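PDB 4R94: initiator protein NS1 from Murine minute virus, which nicks and unwinds viral DNA as an endonuclease and helicase to initiate and direct replication of the viral genome. Local coordinates for residues T66-D80 with K216-S230. Residues are numbered along the deposited sequence; the frame is centred on the assembly and turned at random.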
ATOM      1  N   THR A  66      13.375   0.685   5.199  1.00 20.61           N
ATOM      2  CA  THR A  66      13.190   0.239   3.824  1.00 18.21           C
ATOM      3  C   THR A  66      13.519   1.367   2.850  1.00 20.36           C
ATOM      4  O   THR A  66      14.210   1.147   1.844  1.00 20.93           O
ATOM      5  CB  THR A  66      11.754  -0.267   3.601  1.00 21.16           C
ATOM      6  OG1 THR A  66      11.564  -1.470   4.357  1.00 23.42           O
ATOM      7  CG2 THR A  66      11.499  -0.554   2.128  1.00 18.87           C
ATOM      8  N   TRP A  67      13.040   2.573   3.148  1.00 19.19           N
ATOM      9  CA  TRP A  67      13.396   3.739   2.348  1.00 20.78           C
ATOM     10  C   TRP A  67      14.904   3.961   2.355  1.00 22.72           C
ATOM     11  O   TRP A  67      15.527   4.159   1.309  1.00 21.90           O
ATOM     12  CB  TRP A  67      12.677   4.996   2.853  1.00 20.84           C
ATOM     13  CG  TRP A  67      13.091   6.248   2.118  1.00 24.43           C
ATOM     14  CD1 TRP A  67      14.172   7.039   2.395  1.00 31.10           C
ATOM     15  CD2 TRP A  67      12.443   6.843   0.979  1.00 26.88           C
ATOM     16  NE1 TRP A  67      14.236   8.086   1.503  1.00 32.37           N
ATOM     17  CE2 TRP A  67      13.187   7.989   0.627  1.00 28.14           C
ATOM     18  CE3 TRP A  67      11.310   6.513   0.223  1.00 29.35           C
ATOM     19  CZ2 TRP A  67      12.833   8.816  -0.443  1.00 32.39           C
ATOM     20  CZ3 TRP A  67      10.959   7.337  -0.847  1.00 32.06           C
ATOM     21  CH2 TRP A  67      11.720   8.473  -1.168  1.00 34.05           C
ATOM     22  N   ASP A  68      15.493   3.929   3.550  1.00 21.90           N
ATOM     23  CA  ASP A  68      16.920   4.207   3.692  1.00 23.26           C
ATOM     24  C   ASP A  68      17.792   3.214   2.909  1.00 22.24           C
ATOM     25  O   ASP A  68      18.779   3.600   2.284  1.00 24.79           O
ATOM     26  CB  ASP A  68      17.322   4.192   5.181  1.00 22.07           C
ATOM     27  CG  ASP A  68      16.738   5.353   5.968  1.00 22.82           C
ATOM     28  OD1 ASP A  68      16.383   6.397   5.373  1.00 24.11           O
ATOM     29  OD2 ASP A  68      16.627   5.201   7.210  1.00 21.79           O
ATOM     30  N   GLN A  69      17.436   1.940   2.944  1.00 20.77           N
ATOM     31  CA  GLN A  69      18.274   0.922   2.340  1.00 22.15           C
ATOM     32  C   GLN A  69      18.067   0.862   0.821  1.00 24.18           C
ATOM     33  O   GLN A  69      18.923   0.369   0.080  1.00 25.94           O
ATOM     34  CB  GLN A  69      18.005  -0.446   2.981  1.00 25.06           C
ATOM     35  CG  GLN A  69      18.105  -0.483   4.526  1.00 28.70           C
ATOM     36  CD  GLN A  69      19.343   0.222   5.119  1.00 31.11           C
ATOM     37  OE1 GLN A  69      20.484  -0.143   4.790  1.00 29.26           O
ATOM     38  NE2 GLN A  69      19.118   1.219   6.030  1.00 26.88           N
ATOM     39  N   SER A  70      16.933   1.366   0.351  1.00 22.73           N
ATOM     40  CA  SER A  70      16.632   1.299  -1.084  1.00 21.15           C
ATOM     41  C   SER A  70      17.003   2.599  -1.785  1.00 29.66           C
ATOM     42  O   SER A  70      16.853   2.734  -3.004  1.00 26.40           O
ATOM     43  CB  SER A  70      15.152   0.978  -1.310  1.00 20.18           C
ATOM     44  OG  SER A  70      14.332   2.018  -0.839  1.00 24.18           O
ATOM     45  N   GLU A  71      17.487   3.554  -1.003  1.00 27.73           N
ATOM     46  CA  GLU A  71      17.918   4.832  -1.542  1.00 33.73           C
ATOM     47  C   GLU A  71      19.195   4.663  -2.345  1.00 39.87           C
ATOM     48  O   GLU A  71      20.172   4.080  -1.866  1.00 38.03           O
ATOM     49  CB  GLU A  71      18.132   5.845  -0.419  1.00 32.48           C
ATOM     50  CG  GLU A  71      18.467   7.234  -0.919  1.00 42.40           C
ATOM     51  CD  GLU A  71      18.284   8.278   0.155  1.00 51.18           C
ATOM     52  OE1 GLU A  71      18.942   8.162   1.213  1.00 55.82           O
ATOM     53  OE2 GLU A  71      17.468   9.201  -0.051  1.00 52.23           O
ATOM     54  N   ASP A  72      19.173   5.164  -3.575  1.00 37.61           N
ATOM     55  CA  ASP A  72      20.362   5.187  -4.409  1.00 46.92           C
ATOM     56  C   ASP A  72      21.063   6.526  -4.218  1.00 55.29           C
ATOM     57  O   ASP A  72      20.536   7.574  -4.595  1.00 58.66           O
ATOM     58  CB  ASP A  72      20.003   4.959  -5.878  1.00 50.47           C
ATOM     59  CG  ASP A  72      21.177   4.453  -6.692  1.00 61.26           C
ATOM     60  OD1 ASP A  72      22.327   4.845  -6.392  1.00 67.21           O
ATOM     61  OD2 ASP A  72      20.951   3.659  -7.630  1.00 62.58           O
ATOM     62  N   MET A  73      22.249   6.487  -3.619  1.00 59.48           N
ATOM     63  CA  MET A  73      22.953   7.706  -3.234  1.00 62.40           C
ATOM     64  C   MET A  73      23.910   8.211  -4.309  1.00 69.91           C
ATOM     65  O   MET A  73      24.481   9.294  -4.171  1.00 69.30           O
ATOM     66  CB  MET A  73      23.718   7.483  -1.927  1.00 54.05           C
ATOM     67  CG  MET A  73      22.835   7.496  -0.696  1.00 47.68           C
ATOM     68  SD  MET A  73      23.700   6.944   0.784  1.00 62.78           S
ATOM     69  CE  MET A  73      22.461   7.293   2.019  1.00 39.80           C
ATOM     70  N   GLU A  74      24.091   7.425  -5.369  1.00 75.23           N
ATOM     71  CA  GLU A  74      24.891   7.862  -6.508  1.00 87.05           C
ATOM     72  C   GLU A  74      24.378   9.207  -7.005  1.00 91.70           C
ATOM     73  O   GLU A  74      25.148  10.145  -7.218  1.00 94.77           O
ATOM     74  CB  GLU A  74      24.857   6.828  -7.638  1.00 91.54           C
ATOM     75  CG  GLU A  74      25.590   5.534  -7.324  1.00 95.19           C
ATOM     76  CD  GLU A  74      25.697   4.617  -8.529  1.00 98.82           C
ATOM     77  OE1 GLU A  74      25.261   5.020  -9.631  1.00 99.67           O
ATOM     78  OE2 GLU A  74      26.220   3.492  -8.375  1.00101.81           O
ATOM     79  N   TRP A  75      23.062   9.293  -7.168  1.00 92.76           N
ATOM     80  CA  TRP A  75      22.404  10.545  -7.507  1.00 96.25           C
ATOM     81  C   TRP A  75      21.799  11.160  -6.251  1.00 90.34           C
ATOM     82  O   TRP A  75      21.911  10.598  -5.160  1.00 91.48           O
ATOM     83  CB  TRP A  75      21.332  10.319  -8.574  1.00 99.15           C
ATOM     84  CG  TRP A  75      21.866   9.698  -9.834  1.00104.81           C
ATOM     85  CD1 TRP A  75      22.458  10.344 -10.880  1.00105.91           C
ATOM     86  CD2 TRP A  75      21.857   8.304 -10.177  1.00106.13           C
ATOM     87  NE1 TRP A  75      22.820   9.441 -11.852  1.00108.19           N
ATOM     88  CE2 TRP A  75      22.461   8.182 -11.445  1.00107.48           C
ATOM     89  CE3 TRP A  75      21.397   7.149  -9.535  1.00 98.14           C
ATOM     90  CZ2 TRP A  75      22.617   6.952 -12.084  1.00104.97           C
ATOM     91  CZ3 TRP A  75      21.554   5.929 -10.170  1.00 95.54           C
ATOM     92  CH2 TRP A  75      22.158   5.841 -11.432  1.00100.95           C
ATOM     93  N   GLU A  76      21.160  12.315  -6.399  1.00 89.00           N
ATOM     94  CA  GLU A  76      20.554  12.987  -5.255  1.00 81.78           C
ATOM     95  C   GLU A  76      19.042  12.790  -5.241  1.00 75.21           C
ATOM     96  O   GLU A  76      18.415  12.600  -6.283  1.00 73.16           O
ATOM     97  CB  GLU A  76      20.894  14.482  -5.258  1.00 81.11           C
ATOM     98  CG  GLU A  76      20.146  15.310  -6.302  1.00 85.40           C
ATOM     99  CD  GLU A  76      20.694  15.134  -7.710  1.00 93.93           C
ATOM    100  OE1 GLU A  76      21.740  14.468  -7.870  1.00 97.62           O
ATOM    101  OE2 GLU A  76      20.079  15.666  -8.658  1.00 91.84           O
ATOM    102  N   THR A  77      18.466  12.825  -4.046  1.00 66.75           N
ATOM    103  CA  THR A  77      17.026  12.717  -3.875  1.00 56.60           C
ATOM    104  C   THR A  77      16.502  14.007  -3.257  1.00 52.64           C
ATOM    105  O   THR A  77      17.050  14.485  -2.265  1.00 53.97           O
ATOM    106  CB  THR A  77      16.646  11.523  -2.980  1.00 57.04           C
ATOM    107  OG1 THR A  77      17.584  10.456  -3.169  1.00 62.56           O
ATOM    108  CG2 THR A  77      15.245  11.036  -3.305  1.00 50.40           C
ATOM    109  N   THR A  78      15.455  14.578  -3.842  1.00 44.27           N
ATOM    110  CA  THR A  78      14.887  15.813  -3.309  1.00 48.22           C
ATOM    111  C   THR A  78      13.397  15.686  -2.998  1.00 40.93           C
ATOM    112  O   THR A  78      12.651  16.649  -3.147  1.00 41.47           O
ATOM    113  CB  THR A  78      15.082  17.003  -4.285  1.00 48.64           C
ATOM    114  OG1 THR A  78      14.560  16.662  -5.575  1.00 48.10           O
ATOM    115  CG2 THR A  78      16.557  17.364  -4.410  1.00 51.67           C
ATOM    116  N   VAL A  79      12.961  14.502  -2.582  1.00 38.77           N
ATOM    117  CA  VAL A  79      11.573  14.338  -2.155  1.00 38.50           C
ATOM    118  C   VAL A  79      11.349  15.119  -0.861  1.00 33.11           C
ATOM    119  O   VAL A  79      12.166  15.031   0.053  1.00 34.31           O
ATOM    120  CB  VAL A  79      11.209  12.854  -1.931  1.00 33.89           C
ATOM    121  CG1 VAL A  79       9.774  12.726  -1.436  1.00 28.52           C
ATOM    122  CG2 VAL A  79      11.407  12.053  -3.217  1.00 30.80           C
ATOM    123  N   ASP A  80      10.251  15.878  -0.793  1.00 33.23           N
ATOM    124  CA  ASP A  80       9.902  16.646   0.411  1.00 37.12           C
ATOM    125  C   ASP A  80       9.927  15.779   1.667  1.00 36.75           C
ATOM    126  O   ASP A  80       9.507  14.622   1.651  1.00 32.64           O
ATOM    127  CB  ASP A  80       8.507  17.284   0.284  1.00 40.85           C
ATOM    128  CG  ASP A  80       8.471  18.455  -0.681  1.00 46.85           C
ATOM    129  OD1 ASP A  80       9.548  18.913  -1.120  1.00 49.06           O
ATOM    130  OD2 ASP A  80       7.355  18.924  -0.998  1.00 46.46           O
ATOM    131  N   LYS A 216      11.307   5.266  -9.982  1.00 22.88           N
ATOM    132  CA  LYS A 216      11.426   5.742  -8.604  1.00 24.48           C
ATOM    133  C   LYS A 216      11.210   7.244  -8.512  1.00 26.78           C
ATOM    134  O   LYS A 216      11.825   8.031  -9.243  1.00 25.86           O
ATOM    135  CB  LYS A 216      12.801   5.364  -8.030  1.00 23.86           C
ATOM    136  CG  LYS A 216      13.117   5.887  -6.617  1.00 28.44           C
ATOM    137  CD  LYS A 216      12.412   5.079  -5.552  1.00 29.36           C
ATOM    138  CE  LYS A 216      12.892   5.458  -4.136  1.00 31.27           C
ATOM    139  NZ  LYS A 216      14.236   4.881  -3.832  1.00 34.84           N
ATOM    140  N   ILE A 217      10.320   7.640  -7.613  1.00 22.89           N
ATOM    141  CA  ILE A 217      10.114   9.055  -7.326  1.00 24.42           C
ATOM    142  C   ILE A 217      11.320   9.634  -6.585  1.00 29.60           C
ATOM    143  O   ILE A 217      11.725   9.130  -5.532  1.00 27.16           O
ATOM    144  CB  ILE A 217       8.839   9.271  -6.493  1.00 26.57           C
ATOM    145  CG1 ILE A 217       7.607   8.870  -7.312  1.00 24.13           C
ATOM    146  CG2 ILE A 217       8.751  10.719  -5.975  1.00 27.05           C
ATOM    147  CD1 ILE A 217       6.340   8.762  -6.468  1.00 21.64           C
ATOM    148  N   SER A 218      11.888  10.707  -7.128  1.00 29.84           N
ATOM    149  CA  SER A 218      13.094  11.298  -6.547  1.00 35.51           C
ATOM    150  C   SER A 218      12.973  12.804  -6.353  1.00 37.76           C
ATOM    151  O   SER A 218      13.921  13.462  -5.928  1.00 43.10           O
ATOM    152  CB  SER A 218      14.297  10.996  -7.438  1.00 41.26           C
ATOM    153  OG  SER A 218      14.027  11.427  -8.759  1.00 36.27           O
ATOM    154  N   THR A 219      11.803  13.344  -6.676  1.00 36.96           N
ATOM    155  CA  THR A 219      11.581  14.782  -6.650  1.00 40.20           C
ATOM    156  C   THR A 219      10.238  15.130  -6.032  1.00 41.39           C
ATOM    157  O   THR A 219       9.347  14.288  -5.938  1.00 39.41           O
ATOM    158  CB  THR A 219      11.620  15.387  -8.079  1.00 44.82           C
ATOM    159  OG1 THR A 219      10.531  14.859  -8.847  1.00 41.26           O
ATOM    160  CG2 THR A 219      12.923  15.055  -8.786  1.00 40.98           C
ATOM    161  N   SER A 220      10.098  16.380  -5.612  1.00 40.09           N
ATOM    162  CA  SER A 220       8.784  16.938  -5.332  1.00 40.16           C
ATOM    163  C   SER A 220       8.576  18.137  -6.256  1.00 44.73           C
ATOM    164  O   SER A 220       9.420  19.030  -6.306  1.00 48.65           O
ATOM    165  CB  SER A 220       8.649  17.334  -3.866  1.00 42.88           C
ATOM    166  OG  SER A 220       8.570  16.187  -3.032  1.00 40.32           O
ATOM    167  N   PRO A 221       7.468  18.155  -7.015  1.00 45.09           N
ATOM    168  CA  PRO A 221       6.371  17.180  -7.058  1.00 40.46           C
ATOM    169  C   PRO A 221       6.800  15.855  -7.673  1.00 38.43           C
ATOM    170  O   PRO A 221       7.659  15.843  -8.555  1.00 38.62           O
ATOM    171  CB  PRO A 221       5.318  17.863  -7.949  1.00 43.94           C
ATOM    172  CG  PRO A 221       5.772  19.290  -8.093  1.00 45.78           C
ATOM    173  CD  PRO A 221       7.257  19.241  -7.985  1.00 46.64           C
ATOM    174  N   PRO A 222       6.204  14.747  -7.209  1.00 36.50           N
ATOM    175  CA  PRO A 222       6.542  13.403  -7.690  1.00 33.44           C
ATOM    176  C   PRO A 222       6.293  13.242  -9.180  1.00 37.37           C
ATOM    177  O   PRO A 222       5.364  13.853  -9.721  1.00 38.15           O
ATOM    178  CB  PRO A 222       5.594  12.491  -6.903  1.00 31.55           C
ATOM    179  CG  PRO A 222       5.132  13.293  -5.752  1.00 32.55           C
ATOM    180  CD  PRO A 222       5.130  14.721  -6.203  1.00 36.57           C
ATOM    181  N   ARG A 223       7.115  12.426  -9.830  1.00 35.31           N
ATOM    182  CA  ARG A 223       6.891  12.068 -11.221  1.00 38.83           C
ATOM    183  C   ARG A 223       5.591  11.287 -11.331  1.00 39.90           C
ATOM    184  O   ARG A 223       5.337  10.378 -10.539  1.00 36.77           O
ATOM    185  CB  ARG A 223       8.050  11.238 -11.758  1.00 39.47           C
ATOM    186  CG  ARG A 223       7.854  10.796 -13.187  1.00 48.48           C
ATOM    187  CD  ARG A 223       8.880   9.761 -13.604  1.00 52.72           C
ATOM    188  NE  ARG A 223       8.574   9.240 -14.932  1.00 60.10           N
ATOM    189  CZ  ARG A 223       7.673   8.289 -15.168  1.00 62.12           C
ATOM    190  NH1 ARG A 223       6.992   7.746 -14.160  1.00 47.05           N
ATOM    191  NH2 ARG A 223       7.457   7.879 -16.413  1.00 65.23           N
ATOM    192  N   ASP A 224       4.757  11.631 -12.303  1.00 39.03           N
ATOM    193  CA  ASP A 224       3.474  10.962 -12.407  1.00 34.08           C
ATOM    194  C   ASP A 224       3.671   9.481 -12.702  1.00 33.61           C
ATOM    195  O   ASP A 224       4.450   9.101 -13.579  1.00 34.68           O
ATOM    196  CB  ASP A 224       2.597  11.629 -13.460  1.00 40.27           C
ATOM    197  CG  ASP A 224       1.978  12.922 -12.954  1.00 46.21           C
ATOM    198  OD1 ASP A 224       2.056  13.182 -11.728  1.00 44.04           O
ATOM    199  OD2 ASP A 224       1.399  13.669 -13.771  1.00 52.85           O
ATOM    200  N   GLY A 225       2.995   8.650 -11.915  1.00 29.73           N
ATOM    201  CA  GLY A 225       3.052   7.210 -12.088  1.00 27.77           C
ATOM    202  C   GLY A 225       4.226   6.531 -11.405  1.00 25.78           C
ATOM    203  O   GLY A 225       4.382   5.309 -11.511  1.00 26.49           O
ATOM    204  N   GLY A 226       5.046   7.307 -10.703  1.00 25.96           N
ATOM    205  CA  GLY A 226       6.230   6.758 -10.060  1.00 23.11           C
ATOM    206  C   GLY A 226       5.897   6.054  -8.752  1.00 22.48           C
ATOM    207  O   GLY A 226       4.788   6.181  -8.244  1.00 20.69           O
ATOM    208  N   TYR A 227       6.849   5.295  -8.225  1.00 18.07           N
ATOM    209  CA  TYR A 227       6.654   4.636  -6.927  1.00 21.35           C
ATOM    210  C   TYR A 227       7.563   5.264  -5.873  1.00 21.92           C
ATOM    211  O   TYR A 227       8.661   5.761  -6.172  1.00 21.20           O
ATOM    212  CB  TYR A 227       6.919   3.119  -7.025  1.00 20.70           C
ATOM    213  CG  TYR A 227       8.400   2.745  -7.067  1.00 20.36           C
ATOM    214  CD1 TYR A 227       9.113   2.778  -8.265  1.00 19.08           C
ATOM    215  CD2 TYR A 227       9.080   2.367  -5.911  1.00 22.44           C
ATOM    216  CE1 TYR A 227      10.460   2.460  -8.304  1.00 24.06           C
ATOM    217  CE2 TYR A 227      10.423   2.030  -5.942  1.00 20.35           C
ATOM    218  CZ  TYR A 227      11.110   2.086  -7.144  1.00 24.70           C
ATOM    219  OH  TYR A 227      12.454   1.771  -7.190  1.00 22.18           O
ATOM    220  N   PHE A 228       7.095   5.240  -4.631  1.00 18.95           N
ATOM    221  CA  PHE A 228       7.878   5.709  -3.490  1.00 20.77           C
ATOM    222  C   PHE A 228       8.683   4.598  -2.830  1.00 24.31           C
ATOM    223  O   PHE A 228       9.863   4.749  -2.542  1.00 25.47           O
ATOM    224  CB  PHE A 228       6.978   6.307  -2.411  1.00 19.94           C
ATOM    225  CG  PHE A 228       6.345   7.626  -2.765  1.00 20.13           C
ATOM    226  CD1 PHE A 228       7.066   8.811  -2.675  1.00 21.93           C
ATOM    227  CD2 PHE A 228       5.001   7.688  -3.102  1.00 20.00           C
ATOM    228  CE1 PHE A 228       6.459  10.032  -2.960  1.00 21.34           C
ATOM    229  CE2 PHE A 228       4.389   8.889  -3.396  1.00 21.67           C
ATOM    230  CZ  PHE A 228       5.121  10.073  -3.324  1.00 23.71           C
ATOM    231  N   LEU A 229       8.010   3.486  -2.573  1.00 19.45           N
ATOM    232  CA  LEU A 229       8.425   2.542  -1.552  1.00 20.59           C
ATOM    233  C   LEU A 229       7.649   1.257  -1.785  1.00 21.11           C
ATOM    234  O   LEU A 229       6.449   1.315  -2.078  1.00 22.18           O
ATOM    235  CB  LEU A 229       8.112   3.114  -0.146  1.00 21.05           C
ATOM    236  CG  LEU A 229       8.494   2.345   1.114  1.00 25.07           C
ATOM    237  CD1 LEU A 229       9.972   2.558   1.391  1.00 29.37           C
ATOM    238  CD2 LEU A 229       7.670   2.810   2.314  1.00 29.21           C
ATOM    239  N   SER A 230       8.312   0.109  -1.666  1.00 19.38           N
ATOM    240  CA  SER A 230       7.633  -1.178  -1.765  1.00 17.11           C
ATOM    241  C   SER A 230       8.081  -2.100  -0.655  1.00 17.85           C
ATOM    242  O   SER A 230       9.148  -1.900  -0.066  1.00 18.99           O
ATOM    243  CB  SER A 230       7.892  -1.849  -3.118  1.00 19.02           C
ATOM    244  OG  SER A 230       7.640  -0.945  -4.168  1.00 25.68           O
TER
HETATM  245  O   HOH W   1      14.459   5.097  -1.078  1.00 29.19           O
HETATM  246  O   HOH W   2      12.377   2.370  -2.602  1.00 25.28           O
HETATM  247  O   HOH W   3      16.421   3.420  -5.779  1.00 34.36           O
HETATM  248  O   HOH W   4      16.473   6.519  -4.556  1.00 39.00           O
HETATM  249  O   HOH W   5      12.502  18.149  -6.236  1.00 49.36           O
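W67, near the C-terminal end of helix 54-70, reaches over the edge strand 227-232 of the central antiparallel sheet of this HUH-type nickase domain, which carries the magnesium site. Its indole closes on the strand backbone, CZ3 lying 3.3 Å from F228 O, while CD1 of L229 sits at the ring edge near its plane. With CG anti to the backbone N (chi1 176°), the ring lies on the backbone of F228, and it also meets F88 and K84 of helix 81-104. L229 CD1 also packs on T66 CG2 at 3.5 Å. The short helix and strand segments run at 109° to each other.

K216, bent at chi2 and chi4, carries NZ over the six-membered ring, 5.1 Å from its centroid, at most a weak cation-pi attraction. Water does most of the joining here: water 1 lies over the centre of the same W67 face, donates to W67 O and accepts from K216 NZ, and water 4 accepts from both K216 NZ and D72 N. The ammonium is thereby linked to the chain that leaves the helix.

Farther along, residues 77-80 run beside 218-220. V79 lays CG2 against the backbone, 3.6 Å from S218 C, and against CG2 of I217, whose CD1 lies over the centre of the F228 ring. T78 N donates to S218 O (2.8 Å). S220 is gripped from two directions: water 5 accepts from its N and bonds T78 OG1, and its CB packs on the D80 carboxylate, 3.3 Å from OD1. D80 N, at the N-cap position just before helix 81-104, donates to S220 OG in a nearly straight bond, 2.8 Å long at an N-H...O angle of 174°.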